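Local coordinates for angiopoietin-related protein 6 (Homo sapiens, PDB 6Y43) that is an angiopoietin-like protein, probably a secreted growth factor, whose calcium-binding fibrinogen-like globe domain probably recognises partner molecules, at residues A[144-149]-A[155-160]; A[160-165]-A[173-178]; A[168-173]-A[179-184]; A[188-191]-A[195-198]. All coordinates share one frame; numbering follows the deposited sequence.

Interaction 1. Residues A[144-149]-A[155-160]; sequences NDKPFS and RDSYSG. With CA (calcium ion), chain B.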
loop_
_atom_site.group_PDB
_atom_site.type_symbol
_atom_site.label_atom_id
_atom_site.label_comp_id
_atom_site.label_asym_id
_atom_site.label_seq_id
_atom_site.Cartn_x
_atom_site.Cartn_y
_atom_site.Cartn_z
ATOM N N ASN A 144 -12.061 6.585 -0.185
ATOM C CA ASN A 144 -13.004 5.482 -0.308
ATOM C C ASN A 144 -13.906 5.654 -1.533
ATOM O O ASN A 144 -14.410 6.750 -1.811
ATOM C CB ASN A 144 -13.822 5.441 0.971
ATOM C CG ASN A 144 -14.429 4.117 1.253
ATOM O OD1 ASN A 144 -14.422 3.214 0.415
ATOM N ND2 ASN A 144 -14.923 3.966 2.475
ATOM N N ASP A 145 -14.107 4.553 -2.259
ATOM C CA ASP A 145 -14.985 4.518 -3.430
ATOM C C ASP A 145 -14.551 5.535 -4.471
ATOM O O ASP A 145 -15.391 6.136 -5.158
ATOM C CB ASP A 145 -16.448 4.757 -3.041
ATOM C CG ASP A 145 -17.435 4.368 -4.137
ATOM O OD1 ASP A 145 -17.074 3.623 -5.071
ATOM O OD2 ASP A 145 -18.582 4.855 -4.047
ATOM N N LYS A 146 -13.247 5.759 -4.572
ATOM C CA LYS A 146 -12.671 6.470 -5.685
ATOM C C LYS A 146 -11.960 5.489 -6.619
ATOM O O LYS A 146 -11.375 4.498 -6.159
ATOM C CB LYS A 146 -11.675 7.530 -5.209
ATOM C CG LYS A 146 -12.313 8.726 -4.469
ATOM C CD LYS A 146 -13.248 9.533 -5.366
ATOM C CE LYS A 146 -14.079 10.478 -4.533
ATOM N NZ LYS A 146 -15.086 11.193 -5.392
ATOM N N PRO A 147 -12.027 5.729 -7.919
ATOM C CA PRO A 147 -11.315 4.883 -8.877
ATOM C C PRO A 147 -9.826 5.162 -8.822
ATOM O O PRO A 147 -9.387 6.204 -8.339
ATOM C CB PRO A 147 -11.912 5.293 -10.219
ATOM C CG PRO A 147 -12.324 6.708 -10.021
ATOM C CD PRO A 147 -12.730 6.847 -8.584
ATOM N N PHE A 148 -9.046 4.200 -9.319
ATOM C CA PHE A 148 -7.603 4.367 -9.392
ATOM C C PHE A 148 -7.226 5.157 -10.639
ATOM O O PHE A 148 -7.598 4.788 -11.760
ATOM C CB PHE A 148 -6.908 2.996 -9.394
ATOM C CG PHE A 148 -5.464 3.046 -8.955
ATOM C CD1 PHE A 148 -5.141 3.008 -7.612
ATOM C CD2 PHE A 148 -4.446 3.072 -9.877
ATOM C CE1 PHE A 148 -3.818 3.032 -7.195
ATOM C CE2 PHE A 148 -3.120 3.087 -9.462
ATOM C CZ PHE A 148 -2.817 3.074 -8.123
ATOM N N SER A 149 -6.480 6.247 -10.439
ATOM C CA SER A 149 -6.014 7.112 -11.512
ATOM C C SER A 149 -4.499 7.029 -11.679
ATOM O O SER A 149 -3.747 6.930 -10.698
ATOM C CB SER A 149 -6.370 8.593 -11.249
ATOM O OG SER A 149 -7.742 8.883 -11.401
ATOM N N ARG A 155 -9.226 9.849 -13.592
ATOM C CA ARG A 155 -10.544 9.452 -13.128
ATOM C C ARG A 155 -10.913 10.150 -11.830
ATOM O O ARG A 155 -11.860 9.744 -11.155
ATOM C CB ARG A 155 -10.580 7.946 -12.921
ATOM C CG ARG A 155 -10.284 7.232 -14.177
ATOM C CD ARG A 155 -9.825 5.824 -13.948
ATOM N NE ARG A 155 -9.896 5.120 -15.222
ATOM C CZ ARG A 155 -9.245 4.007 -15.496
ATOM N NH1 ARG A 155 -8.457 3.454 -14.575
ATOM N NH2 ARG A 155 -9.394 3.451 -16.689
ATOM N N ASP A 156 -10.144 11.156 -11.450
ATOM C CA ASP A 156 -10.309 11.742 -10.136
ATOM C C ASP A 156 -11.468 12.742 -10.153
ATOM O O ASP A 156 -12.200 12.912 -11.139
ATOM C CB ASP A 156 -8.993 12.368 -9.677
ATOM C CG ASP A 156 -8.537 13.529 -10.549
ATOM O OD1 ASP A 156 -9.376 14.378 -10.948
ATOM O OD2 ASP A 156 -7.315 13.637 -10.792
ATOM N N SER A 157 -11.650 13.398 -9.017
ATOM C CA SER A 157 -12.735 14.356 -8.836
ATOM C C SER A 157 -12.236 15.793 -8.837
ATOM O O SER A 157 -12.916 16.686 -8.336
ATOM C CB SER A 157 -13.481 14.038 -7.542
ATOM O OG SER A 157 -14.126 12.774 -7.650
ATOM N N TYR A 158 -11.066 16.019 -9.426
ATOM C CA TYR A 158 -10.404 17.306 -9.502
ATOM C C TYR A 158 -10.518 17.891 -10.905
ATOM O O TYR A 158 -10.582 17.180 -11.896
ATOM C CB TYR A 158 -8.933 17.160 -9.121
ATOM C CG TYR A 158 -8.147 18.445 -9.071
ATOM C CD1 TYR A 158 -8.622 19.556 -8.390
ATOM C CD2 TYR A 158 -6.914 18.529 -9.701
ATOM C CE1 TYR A 158 -7.882 20.733 -8.338
ATOM C CE2 TYR A 158 -6.159 19.677 -9.640
ATOM C CZ TYR A 158 -6.660 20.791 -8.974
ATOM O OH TYR A 158 -5.902 21.935 -8.940
ATOM N N SER A 159 -10.575 19.219 -10.968
ATOM C CA SER A 159 -10.670 19.925 -12.243
ATOM C C SER A 159 -9.491 19.619 -13.130
ATOM O O SER A 159 -9.610 19.616 -14.347
ATOM C CB SER A 159 -10.735 21.454 -12.044
ATOM O OG SER A 159 -11.445 21.865 -10.913
ATOM N N GLY A 160 -8.345 19.414 -12.537
ATOM C CA GLY A 160 -7.149 19.044 -13.255
ATOM C C GLY A 160 -6.774 17.633 -13.022
ATOM O O GLY A 160 -7.620 16.823 -12.657
HETATM CA CA CA B . -9.338 15.351 -13.028
HETATM O O HOH W 1 -11.575 14.486 -13.178
HETATM O O HOH W 2 -9.978 16.680 -14.968
#
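R155 opens the contact by meeting three residues of 144-149 at once. Its backbone N donates to S149 OG at 2.8 Å, and its CB packs against P147 CG at 3.6 Å, the two side chains slanting across one another. From there the chain runs extended from CG to NE (chi2 159°, chi3 166°), which carries the guanidinium past S149 to the backbone of F148. NH1 reaches F148 O at 3.2 Å with a nearly straight N-H (166°); F148 O lies close to the guanidinium plane, its C=O directed almost straight at NH1. The same guanidinium has a cation-pi partner in W65. Cut back to alanine, this position would probably leave F148 O without its guanidinium donor and W65 without its cation. D156 follows, turning from the contact to the metal: OD1 binds calcium at 2.3 Å and also accepts from Y158 N at 2.8 Å, an Asx turn whose donor sits above the carboxylate plane. At the exposed margin S157 OG receives K146 NZ at 2.9 Å, the lysine chain bending at chi2 to get there. Y158 O and G160 O bind the ion at 2.5 and 2.3 Å, two waters join them, and D154 completes the shell. Backbone carbonyls and aspartates wrapped round one ion by a single loop form the calcium site characteristic of fibrinogen-like globe domains.

Interaction 2. Residues A[160-165]-A[173-178]; sequences GNCALY and HACAHS. With CA (calcium ion), chain B.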
loop_
_atom_site.group_PDB
_atom_site.type_symbol
_atom_site.label_atom_id
_atom_site.label_comp_id
_atom_site.label_asym_id
_atom_site.label_seq_id
_atom_site.Cartn_x
_atom_site.Cartn_y
_atom_site.Cartn_z
ATOM N N GLY A 160 -8.345 19.414 -12.537
ATOM C CA GLY A 160 -7.149 19.044 -13.255
ATOM C C GLY A 160 -6.774 17.633 -13.022
ATOM O O GLY A 160 -7.620 16.823 -12.657
ATOM N N ASN A 161 -5.550 17.312 -13.230
ATOM C CA ASN A 161 -5.044 15.934 -13.239
ATOM C C ASN A 161 -4.205 15.712 -11.978
ATOM O O ASN A 161 -3.019 16.053 -11.934
ATOM C CB ASN A 161 -4.226 15.687 -14.508
ATOM C CG ASN A 161 -3.822 14.225 -14.666
ATOM O OD1 ASN A 161 -3.666 13.478 -13.687
ATOM N ND2 ASN A 161 -3.594 13.824 -15.896
ATOM N N CYS A 162 -4.816 15.106 -10.955
ATOM C CA CYS A 162 -4.115 14.966 -9.682
ATOM C C CYS A 162 -2.788 14.227 -9.834
ATOM O O CYS A 162 -1.772 14.631 -9.255
ATOM C CB CYS A 162 -4.985 14.233 -8.668
ATOM S SG CYS A 162 -6.404 15.150 -8.130
ATOM N N ALA A 163 -2.779 13.140 -10.611
ATOM C CA ALA A 163 -1.567 12.337 -10.768
ATOM C C ALA A 163 -0.437 13.133 -11.411
ATOM O O ALA A 163 0.745 12.896 -11.124
ATOM C CB ALA A 163 -1.888 11.110 -11.620
ATOM N N LEU A 164 -0.777 14.035 -12.335
ATOM C CA LEU A 164 0.226 14.874 -12.984
ATOM C C LEU A 164 0.967 15.722 -11.966
ATOM O O LEU A 164 2.178 15.949 -12.093
ATOM C CB LEU A 164 -0.452 15.777 -14.018
ATOM C CG LEU A 164 0.405 16.758 -14.821
ATOM C CD1 LEU A 164 1.359 16.014 -15.721
ATOM C CD2 LEU A 164 -0.500 17.677 -15.636
ATOM N N TYR A 165 0.251 16.216 -10.962
ATOM C CA TYR A 165 0.870 17.092 -9.980
ATOM C C TYR A 165 1.398 16.336 -8.772
ATOM O O TYR A 165 2.430 16.728 -8.221
ATOM C CB TYR A 165 -0.124 18.150 -9.501
ATOM C CG TYR A 165 -0.738 18.968 -10.622
ATOM C CD1 TYR A 165 0.032 19.830 -11.383
ATOM C CD2 TYR A 165 -2.080 18.857 -10.912
ATOM C CE1 TYR A 165 -0.536 20.575 -12.413
ATOM C CE2 TYR A 165 -2.660 19.596 -11.940
ATOM C CZ TYR A 165 -1.879 20.445 -12.684
ATOM O OH TYR A 165 -2.462 21.170 -13.702
ATOM N N HIS A 173 -8.876 11.913 -5.170
ATOM C CA HIS A 173 -10.144 12.594 -4.972
ATOM C C HIS A 173 -9.960 13.980 -5.530
ATOM O O HIS A 173 -9.953 14.157 -6.770
ATOM C CB HIS A 173 -10.501 12.576 -3.476
ATOM C CG HIS A 173 -11.886 13.061 -3.165
ATOM N ND1 HIS A 173 -12.614 12.570 -2.105
ATOM C CD2 HIS A 173 -12.664 14.000 -3.754
ATOM C CE1 HIS A 173 -13.792 13.176 -2.062
ATOM N NE2 HIS A 173 -13.844 14.052 -3.051
ATOM N N ALA A 174 -9.736 15.007 -4.705
ATOM C CA ALA A 174 -9.515 16.373 -5.188
ATOM C C ALA A 174 -8.620 17.195 -4.252
ATOM O O ALA A 174 -9.031 18.231 -3.715
ATOM C CB ALA A 174 -10.860 17.074 -5.382
ATOM N N CYS A 175 -7.350 16.789 -4.051
ATOM C CA CYS A 175 -6.764 15.611 -4.687
ATOM C C CYS A 175 -6.507 14.482 -3.712
ATOM O O CYS A 175 -6.762 13.303 -4.021
ATOM C CB CYS A 175 -5.426 15.936 -5.348
ATOM S SG CYS A 175 -5.642 16.684 -6.977
ATOM N N ALA A 176 -5.962 14.815 -2.532
ATOM C CA ALA A 176 -5.613 13.730 -1.627
ATOM C C ALA A 176 -5.372 14.163 -0.189
ATOM O O ALA A 176 -4.730 15.183 0.089
ATOM C CB ALA A 176 -4.360 12.979 -2.110
ATOM N N HIS A 177 -5.834 13.305 0.705
ATOM C CA HIS A 177 -5.392 13.311 2.090
ATOM C C HIS A 177 -4.140 12.463 2.303
ATOM O O HIS A 177 -3.437 12.668 3.293
ATOM C CB HIS A 177 -6.527 12.824 2.983
ATOM C CG HIS A 177 -7.625 13.830 3.142
ATOM N ND1 HIS A 177 -8.702 13.633 3.971
ATOM C CD2 HIS A 177 -7.830 15.024 2.532
ATOM C CE1 HIS A 177 -9.510 14.679 3.895
ATOM N NE2 HIS A 177 -8.997 15.539 3.033
ATOM N N SER A 178 -3.856 11.513 1.414
ATOM C CA SER A 178 -2.655 10.698 1.499
ATOM C C SER A 178 -2.112 10.504 0.093
ATOM O O SER A 178 -2.872 10.486 -0.872
ATOM C CB SER A 178 -2.941 9.347 2.151
ATOM O OG SER A 178 -4.056 8.691 1.610
HETATM CA CA CA B . -9.338 15.351 -13.028
HETATM O O HOH W 2 -9.978 16.680 -14.968
HETATM O O HOH W 1 -11.575 14.486 -13.178
#
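The disulfide C162-C175 joins the first turn of helix 162-166 to the loop at 173-178, a cross-link within the fibrinogen-like domain placed directly beside its calcium loop. Here the contact is tight. The two SG atoms are covalently linked at 2.1 Å with chi3 -84°, close to the relaxed right angle of a disulfide. Both sulfurs stand anti to their own carbonyl carbons, which lets the two CB-SG arms meet, and the near-right-angle chi3 leaves the CB atoms 3.8 Å apart. C162 is buried and its SG also lies 3.9 Å from H173 O, while Y172 packs on its side chain; C175 leans on Y158 and Q166 and is preceded by a cis peptide bond from A174. Away from the bridge the two segments diverge, and the contact thins towards partly exposed ground. The ring of H173 turns from the helix to stack on W142, whose carbonyl accepts from its ND1, and G160 faces the metal, its O bound to calcium at 2.3 Å alongside two waters. Between G160 and C162 in the chain comes N161, the N-cap residue, whose ND2 is held by V151 O. Its OD1 caps the helix by accepting from L164 N at 3.2 Å, with the donor well above the carbonyl plane (68° out of it).

Interaction 3. Residues A[168-173]-A[179-184]; sequences GGWWYH and NLNGVW. With EDO (1,2-ethanediol), chain D.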
loop_
_atom_site.group_PDB
_atom_site.type_symbol
_atom_site.label_atom_id
_atom_site.label_comp_id
_atom_site.label_asym_id
_atom_site.label_seq_id
_atom_site.Cartn_x
_atom_site.Cartn_y
_atom_site.Cartn_z
ATOM N N GLY A 168 1.718 10.115 -8.274
ATOM C CA GLY A 168 1.485 8.719 -7.987
ATOM C C GLY A 168 0.404 8.144 -8.882
ATOM O O GLY A 168 -0.267 8.825 -9.650
ATOM N N GLY A 169 0.284 6.801 -8.808
ATOM C CA GLY A 169 -0.974 6.145 -9.113
ATOM C C GLY A 169 -1.736 6.028 -7.805
ATOM O O GLY A 169 -1.176 5.611 -6.789
ATOM N N TRP A 170 -3.008 6.441 -7.814
ATOM C CA TRP A 170 -3.727 6.498 -6.547
ATOM C C TRP A 170 -5.202 6.689 -6.823
ATOM O O TRP A 170 -5.603 7.090 -7.919
ATOM C CB TRP A 170 -3.190 7.641 -5.696
ATOM C CG TRP A 170 -3.429 7.611 -4.197
ATOM C CD1 TRP A 170 -4.178 8.494 -3.480
ATOM C CD2 TRP A 170 -2.849 6.709 -3.238
ATOM N NE1 TRP A 170 -4.115 8.195 -2.146
ATOM C CE2 TRP A 170 -3.310 7.098 -1.967
ATOM C CE3 TRP A 170 -1.999 5.599 -3.339
ATOM C CZ2 TRP A 170 -2.943 6.432 -0.804
ATOM C CZ3 TRP A 170 -1.634 4.944 -2.184
ATOM C CH2 TRP A 170 -2.113 5.358 -0.931
ATOM N N TRP A 171 -5.989 6.458 -5.769
ATOM C CA TRP A 171 -7.430 6.682 -5.797
ATOM C C TRP A 171 -7.703 8.158 -5.498
ATOM O O TRP A 171 -8.321 8.537 -4.499
ATOM C CB TRP A 171 -8.114 5.756 -4.803
ATOM C CG TRP A 171 -7.737 4.287 -4.949
ATOM C CD1 TRP A 171 -8.329 3.362 -5.768
ATOM C CD2 TRP A 171 -6.688 3.590 -4.263
ATOM N NE1 TRP A 171 -7.727 2.135 -5.619
ATOM C CE2 TRP A 171 -6.722 2.251 -4.697
ATOM C CE3 TRP A 171 -5.732 3.962 -3.303
ATOM C CZ2 TRP A 171 -5.836 1.286 -4.219
ATOM C CZ3 TRP A 171 -4.852 2.997 -2.844
ATOM C CH2 TRP A 171 -4.917 1.676 -3.302
ATOM N N TYR A 172 -7.149 9.006 -6.356
ATOM C CA TYR A 172 -7.214 10.443 -6.121
ATOM C C TYR A 172 -8.659 10.935 -6.068
ATOM O O TYR A 172 -9.535 10.474 -6.810
ATOM C CB TYR A 172 -6.417 11.211 -7.193
ATOM C CG TYR A 172 -4.893 11.102 -7.055
ATOM C CD1 TYR A 172 -4.226 11.595 -5.939
ATOM C CD2 TYR A 172 -4.127 10.528 -8.061
ATOM C CE1 TYR A 172 -2.856 11.487 -5.820
ATOM C CE2 TYR A 172 -2.761 10.424 -7.950
ATOM C CZ TYR A 172 -2.116 10.936 -6.820
ATOM O OH TYR A 172 -0.733 10.821 -6.717
ATOM N N HIS A 173 -8.876 11.913 -5.170
ATOM C CA HIS A 173 -10.144 12.594 -4.972
ATOM C C HIS A 173 -9.960 13.980 -5.530
ATOM O O HIS A 173 -9.953 14.157 -6.770
ATOM C CB HIS A 173 -10.501 12.576 -3.476
ATOM C CG HIS A 173 -11.886 13.061 -3.165
ATOM N ND1 HIS A 173 -12.614 12.570 -2.105
ATOM C CD2 HIS A 173 -12.664 14.000 -3.754
ATOM C CE1 HIS A 173 -13.792 13.176 -2.062
ATOM N NE2 HIS A 173 -13.844 14.052 -3.051
ATOM N N ASN A 179 -0.789 10.382 -0.030
ATOM C CA ASN A 179 -0.173 10.299 -1.350
ATOM C C ASN A 179 1.017 9.353 -1.266
ATOM O O ASN A 179 2.141 9.696 -1.611
ATOM C CB ASN A 179 0.248 11.684 -1.833
ATOM C CG ASN A 179 0.682 11.711 -3.285
ATOM O OD1 ASN A 179 0.049 11.100 -4.142
ATOM N ND2 ASN A 179 1.763 12.445 -3.565
ATOM N N LEU A 180 0.749 8.124 -0.836
ATOM C CA LEU A 180 1.858 7.240 -0.501
ATOM C C LEU A 180 2.619 6.770 -1.727
ATOM O O LEU A 180 3.754 6.309 -1.580
ATOM C CB LEU A 180 1.379 6.038 0.303
ATOM C CG LEU A 180 0.714 6.373 1.648
ATOM C CD1 LEU A 180 0.413 5.103 2.393
ATOM C CD2 LEU A 180 1.560 7.337 2.478
ATOM N N ASN A 181 2.051 6.895 -2.931
ATOM C CA ASN A 181 2.775 6.558 -4.148
ATOM C C ASN A 181 3.419 7.775 -4.807
ATOM O O ASN A 181 3.799 7.708 -5.977
ATOM C CB ASN A 181 1.862 5.832 -5.130
ATOM C CG ASN A 181 1.538 4.427 -4.684
ATOM O OD1 ASN A 181 2.246 3.836 -3.852
ATOM N ND2 ASN A 181 0.484 3.868 -5.246
ATOM N N GLY A 182 3.569 8.869 -4.066
ATOM C CA GLY A 182 4.118 10.093 -4.601
ATOM C C GLY A 182 5.626 10.081 -4.635
ATOM O O GLY A 182 6.277 9.035 -4.687
ATOM N N VAL A 183 6.181 11.281 -4.661
ATOM C CA VAL A 183 7.621 11.458 -4.766
ATOM C C VAL A 183 8.252 11.252 -3.395
ATOM O O VAL A 183 7.939 11.983 -2.455
ATOM C CB VAL A 183 7.959 12.855 -5.294
ATOM C CG1 VAL A 183 9.475 12.981 -5.432
ATOM C CG2 VAL A 183 7.252 13.138 -6.592
ATOM N N TRP A 184 9.147 10.270 -3.283
ATOM C CA TRP A 184 9.949 10.090 -2.071
ATOM C C TRP A 184 11.089 11.103 -2.100
ATOM O O TRP A 184 12.003 11.003 -2.925
ATOM C CB TRP A 184 10.479 8.661 -1.973
ATOM C CG TRP A 184 11.157 8.343 -0.651
ATOM C CD1 TRP A 184 10.566 7.868 0.481
ATOM C CD2 TRP A 184 12.539 8.504 -0.341
ATOM N NE1 TRP A 184 11.498 7.714 1.476
ATOM C CE2 TRP A 184 12.719 8.106 1.004
ATOM C CE3 TRP A 184 13.643 8.950 -1.065
ATOM C CZ2 TRP A 184 13.976 8.111 1.634
ATOM C CZ3 TRP A 184 14.883 8.972 -0.439
ATOM C CH2 TRP A 184 15.035 8.569 0.897
HETATM C C1 EDO D . 1.581 7.977 -12.440
HETATM O O1 EDO D . 0.236 8.466 -12.414
HETATM C C2 EDO D . 2.138 8.114 -13.861
HETATM O O2 EDO D . 1.336 7.308 -14.742
#
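Y172 and W170 meet the type I turn N179-G182 in the loop-rich interior of the fibrinogen-like domain. Y172 can be followed outward: CB and CG pack against the C162 side chain; W170 CB stands 3.5 Å above one ring face, over its centre; CE2 lies by A163 of helix 162-166; CE1 comes 3.4 Å from N179 OD1; and OH, at the tip, donates to that OD1 at 2.7 Å. The hydroxyl arrives in the carbonyl plane of the N179 amide and also accepts from G168 N at 3.0 Å, which fixes its rotation. A phenylalanine in its place would probably leave both N179 OD1 and G168 N without this mate. N179 reaches the hydroxyl because CG is swung anti to the backbone N (chi1 -170°), while its ND2 is held by G197 O and Q166 O. N181 ND2 donates to G169 O at 2.9 Å (166°) and passes the W170 indole edge near CE3, amide and ring almost perpendicular. W170 CH2 packs on L180 CB at 3.8 Å. All touching residues are buried, and the N179 and N181 amides and the Y172 hydroxyl find partners (N181 OD1 takes Q52 NE2); directional bonds as well as packing thus hold this interior.

Interaction 4. Residues A[188-191]-A[195-198]; sequences GHYR and QDGV. With EDO (1,2-ethanediol), chain E.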
loop_
_atom_site.group_PDB
_atom_site.type_symbol
_atom_site.label_atom_id
_atom_site.label_comp_id
_atom_site.label_asym_id
_atom_site.label_seq_id
_atom_site.Cartn_x
_atom_site.Cartn_y
_atom_site.Cartn_z
ATOM N N GLY A 188 12.290 15.405 4.900
ATOM C CA GLY A 188 10.884 15.672 5.118
ATOM C C GLY A 188 10.418 16.931 4.411
ATOM O O GLY A 188 9.246 17.011 4.016
ATOM N N HIS A 189 11.315 17.937 4.264
ATOM C CA HIS A 189 11.021 19.178 3.554
ATOM C C HIS A 189 11.705 19.199 2.213
ATOM O O HIS A 189 12.812 18.675 2.046
ATOM C CB HIS A 189 11.481 20.366 4.334
ATOM C CG HIS A 189 10.894 20.400 5.682
ATOM N ND1 HIS A 189 11.673 20.227 6.796
ATOM C CD2 HIS A 189 9.604 20.379 6.093
ATOM C CE1 HIS A 189 10.880 20.230 7.851
ATOM N NE2 HIS A 189 9.630 20.400 7.456
ATOM N N TYR A 190 10.990 19.735 1.237
ATOM C CA TYR A 190 11.468 19.677 -0.119
ATOM C C TYR A 190 10.964 20.913 -0.837
ATOM O O TYR A 190 10.099 21.639 -0.343
ATOM C CB TYR A 190 11.012 18.391 -0.799
ATOM C CG TYR A 190 9.507 18.235 -0.831
ATOM C CD1 TYR A 190 8.808 17.654 0.231
ATOM C CD2 TYR A 190 8.783 18.679 -1.925
ATOM C CE1 TYR A 190 7.433 17.512 0.176
ATOM C CE2 TYR A 190 7.409 18.552 -1.980
ATOM C CZ TYR A 190 6.741 17.961 -0.932
ATOM O OH TYR A 190 5.374 17.819 -1.002
ATOM N N ARG A 191 11.564 21.166 -1.984
ATOM C CA ARG A 191 11.213 22.283 -2.835
ATOM C C ARG A 191 10.406 21.719 -3.987
ATOM O O ARG A 191 10.909 20.897 -4.753
ATOM C CB ARG A 191 12.470 22.988 -3.332
ATOM C CG ARG A 191 13.137 23.835 -2.256
ATOM N N GLN A 195 2.394 19.847 -3.542
ATOM C CA GLN A 195 2.430 18.837 -2.495
ATOM C C GLN A 195 2.441 17.480 -3.177
ATOM O O GLN A 195 1.386 16.919 -3.466
ATOM C CB GLN A 195 1.240 18.972 -1.552
ATOM C CG GLN A 195 1.178 20.315 -0.888
ATOM C CD GLN A 195 0.178 20.373 0.255
ATOM O OE1 GLN A 195 -0.783 19.608 0.303
ATOM N NE2 GLN A 195 0.406 21.279 1.173
ATOM N N ASP A 196 3.630 16.959 -3.469
ATOM C CA ASP A 196 3.764 15.756 -4.266
ATOM C C ASP A 196 4.518 14.672 -3.523
ATOM O O ASP A 196 4.774 13.612 -4.097
ATOM C CB ASP A 196 4.449 16.063 -5.595
ATOM C CG ASP A 196 5.875 16.579 -5.431
ATOM O OD1 ASP A 196 6.471 16.406 -4.349
ATOM O OD2 ASP A 196 6.396 17.158 -6.406
ATOM N N GLY A 197 4.774 14.868 -2.234
ATOM C CA GLY A 197 5.561 13.929 -1.469
ATOM C C GLY A 197 4.757 12.745 -0.962
ATOM O O GLY A 197 3.546 12.651 -1.123
ATOM N N VAL A 198 5.463 11.847 -0.291
ATOM C CA VAL A 198 4.859 10.677 0.327
ATOM C C VAL A 198 4.225 11.124 1.635
ATOM O O VAL A 198 4.884 11.133 2.684
ATOM C CB VAL A 198 5.904 9.575 0.571
ATOM C CG1 VAL A 198 5.271 8.424 1.292
ATOM C CG2 VAL A 198 6.573 9.125 -0.732
HETATM C C1 EDO E . -4.426 17.746 3.263
HETATM O O1 EDO E . -5.508 18.184 2.440
HETATM C C2 EDO E . -3.168 17.780 2.412
HETATM O O2 EDO E . -2.839 19.145 2.123
HETATM O O HOH W 3 4.122 16.307 0.552
#
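The backbones of 188-191 and 195-198 stay apart, Y190 CA to G197 CA being 8.4 Å, and form no strand pair: this is a loop-to-loop contact of the fibrinogen-like domain, bridged by one tyrosine. Y190 takes the rotamer with CG between the backbone N and the carbonyl carbon (chi1 59°), which sends the ring across to the other loop. Its OH lands among backbone atoms there, 3.5 Å from Q195 CA and 3.1 Å from D196 N, whose bond to the hydroxyl is weak and bent (135°). The D196 carboxylate slides past the ring in the opposite direction, the two planes only 15° apart, with OD1 3.3 Å from Y190 CE2. That carboxylate is anchored by other neighbours, OD1 by H185 NE2 and OD2 by S192 OG, and H185 also stacks on the Y190 ring, so one histidine serves both partners. G197 suits this place: a side chain here would point toward Y190 and crowd its CE1. An ethanediol, probably from the crystallisation liquor, donates through O2 to exposed Q195 OE1 at 2.8 Å. On the ring's edge, in its plane, a water accepts from Y190 OH at a short 2.5 Å and, weakly, from G197 N at 3.2 Å.

In the fold
All four contacts belong to the loop-rich part of the domain that follows strand 127-133, and their chemistry changes with depth. Interaction 3, the buried one nearest the centre of the chain, pairs amides and a hydroxyl among packed indoles. Further out and partly buried, interaction 1 relies on metal bonds and on arginine and lysine ends, interaction 2 on a disulfide, and interaction 4 on a weakly bonded, water-bridged tyrosine. Interactions 1 and 2 share G160 and the calcium ion, and D156 OD2 to C162 N ties them directly. Interactions 2 and 3 share H173, and their segments alternate along the chain. Interaction 4 joins interaction 3 through V183 N to D196 O, but stays about 10 Å (nearest atoms) from interaction 1.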